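Local coordinates for protein 6-phosphogluconolactonase (Leishmania braziliensis, PDB 3CSS) that probably hydrolyses 6-phosphogluconolactone to 6-phosphogluconate, the second step of the oxidative pentose phosphate pathway, at residues A[14-18]-A[48-52]. Numbering follows the deposited sequence. Where two conformers were deposited one is given.
Sequences LSQMS and TPKRL. With PO4 (phosphate ion), chain B.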
loop_
_atom_site.group_PDB
_atom_site.type_symbol
_atom_site.label_atom_id
_atom_site.label_comp_id
_atom_site.label_asym_id
_atom_site.label_seq_id
_atom_site.Cartn_x
_atom_site.Cartn_y
_atom_site.Cartn_z
ATOM N N LEU A 14 16.855 8.956 0.420
ATOM C CA LEU A 14 15.798 8.209 1.092
ATOM C C LEU A 14 15.563 8.689 2.536
ATOM O O LEU A 14 14.470 8.509 3.084
ATOM C CB LEU A 14 16.101 6.705 1.039
ATOM C CG LEU A 14 15.008 5.703 1.438
ATOM C CD1 LEU A 14 13.692 5.881 0.671
ATOM C CD2 LEU A 14 15.562 4.272 1.271
ATOM N N SER A 15 16.572 9.311 3.149
ATOM C CA SER A 15 16.386 9.956 4.466
ATOM C C SER A 15 15.318 11.044 4.395
ATOM O O SER A 15 14.396 11.100 5.212
ATOM C CB SER A 15 17.704 10.538 4.996
ATOM O OG SER A 15 18.694 9.523 5.147
ATOM N N GLN A 16 15.443 11.908 3.398
ATOM C CA GLN A 16 14.483 12.982 3.190
ATOM C C GLN A 16 13.115 12.423 2.833
ATOM O O GLN A 16 12.096 12.929 3.293
ATOM C CB GLN A 16 14.994 13.896 2.082
ATOM C CG GLN A 16 14.167 15.115 1.819
ATOM C CD GLN A 16 14.843 16.064 0.835
ATOM O OE1 GLN A 16 15.817 15.693 0.157
ATOM N NE2 GLN A 16 14.352 17.302 0.775
ATOM N N MET A 17 13.086 11.390 1.999
ATOM C CA MET A 17 11.829 10.774 1.621
ATOM C C MET A 17 11.107 10.225 2.842
ATOM O O MET A 17 9.916 10.441 3.016
ATOM C CB MET A 17 12.087 9.641 0.637
ATOM C CG MET A 17 10.836 9.098 0.050
ATOM S SD MET A 17 11.261 7.858 -1.164
ATOM C CE MET A 17 11.976 8.909 -2.426
ATOM N N SER A 18 11.844 9.509 3.677
ATOM C CA SER A 18 11.268 8.877 4.866
ATOM C C SER A 18 10.761 9.919 5.861
ATOM O O SER A 18 9.690 9.752 6.416
ATOM C CB SER A 18 12.283 7.944 5.502
ATOM O OG SER A 18 12.730 6.989 4.527
ATOM N N THR A 48 11.597 -0.032 0.185
ATOM C CA THR A 48 11.576 1.435 0.261
ATOM C C THR A 48 11.079 2.012 1.616
ATOM O O THR A 48 11.745 2.860 2.176
ATOM C CB THR A 48 10.760 2.021 -0.898
ATOM O OG1 THR A 48 11.251 1.483 -2.138
ATOM C CG2 THR A 48 10.864 3.558 -0.907
ATOM N N PRO A 49 9.944 1.529 2.150
ATOM C CA PRO A 49 9.376 2.052 3.419
ATOM C C PRO A 49 10.010 1.507 4.712
ATOM O O PRO A 49 9.672 1.953 5.808
ATOM C CB PRO A 49 7.925 1.591 3.343
ATOM C CG PRO A 49 8.040 0.278 2.657
ATOM C CD PRO A 49 9.067 0.472 1.591
ATOM N N LYS A 50 10.947 0.562 4.590
ATOM C CA LYS A 50 11.600 0.027 5.769
ATOM C C LYS A 50 12.199 1.148 6.644
ATOM O O LYS A 50 12.049 1.131 7.866
ATOM C CB LYS A 50 12.683 -0.962 5.349
ATOM C CG LYS A 50 13.400 -1.620 6.523
ATOM C CD LYS A 50 14.393 -2.669 6.072
ATOM C CE LYS A 50 15.571 -2.093 5.359
ATOM N NZ LYS A 50 16.695 -3.104 5.311
ATOM N N ARG A 51 12.882 2.100 6.024
ATOM C CA ARG A 51 13.497 3.141 6.826
ATOM C C ARG A 51 12.460 4.050 7.494
ATOM O O ARG A 51 12.658 4.406 8.650
ATOM C CB ARG A 51 14.555 3.895 6.051
ATOM C CG ARG A 51 15.774 3.039 5.874
ATOM C CD ARG A 51 16.522 3.460 4.670
ATOM N NE ARG A 51 16.846 4.872 4.768
ATOM C CZ ARG A 51 17.816 5.442 4.077
ATOM N NH1 ARG A 51 18.526 4.706 3.238
ATOM N NH2 ARG A 51 18.062 6.729 4.227
ATOM N N LEU A 52 11.340 4.335 6.827
ATOM C CA LEU A 52 10.230 5.041 7.466
ATOM C C LEU A 52 9.768 4.326 8.735
ATOM O O LEU A 52 9.610 4.943 9.796
ATOM C CB LEU A 52 9.060 5.174 6.501
ATOM C CG LEU A 52 7.739 5.685 7.064
ATOM C CD1 LEU A 52 7.879 7.100 7.640
ATOM C CD2 LEU A 52 6.662 5.622 5.975
HETATM P P PO4 B . 18.733 -0.470 8.170
HETATM O O1 PO4 B . 19.555 -1.224 9.194
HETATM O O2 PO4 B . 18.321 0.824 8.806
HETATM O O3 PO4 B . 17.482 -1.275 7.868
HETATM O O4 PO4 B . 19.473 -0.224 6.892
HETATM O O HOH W 1 11.427 4.377 4.040
#
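The backbones of 14-18 and 48-52 come nearest at Ser18 and Leu52, whose CA atoms lie 4.7 Å apart, where the first turns of helices 14-30 and 50-59 meet in the Rossmann-like alpha/beta domain of the glucosamine-6-phosphate isomerase/6-phosphogluconolactonase family. Leu14 packs across Arg51, in the arginine conformer described. It lies over one face of the guanidinium, with CB 3.6 Å above the plane and over its centre. Its CD2 crosses the arginine, 3.6 Å from both NH1 and CD. A bend at chi3 (56°) in Arg51 turns the flat group toward the start of helix 14-30. There Ser15 stands at the guanidinium edge, with OG 3.0 Å from Arg51 NH2. Leu14 CD1 sits 4.0 Å from Thr48 CG2. Thr48 also packs on Leu218 of strand 214-219 in the mixed eight-strand sheet.

Ser18 is the polar link. Its OG donates to Leu14 O at 2.7 Å, while Ser18 N approaches the same oxygen from the opposite face of the carbonyl plane. With chi1 near -56°, OG sits beside its own backbone N and can turn back to this carbonyl. A water donates to Ser18 OG and accepts from Leu52 N; its short approach to Thr48 O is doubtful. Leu52 CD1 lies 3.4 Å from Ser18 O. Thr48 O and Leu52 N are 4.9 Å apart, so the water fills the place of an i to i+4 bond at the first turn of helix 50-59. It serves buried Ser18 and Leu52, while Leu14 probably shields one face of a cation.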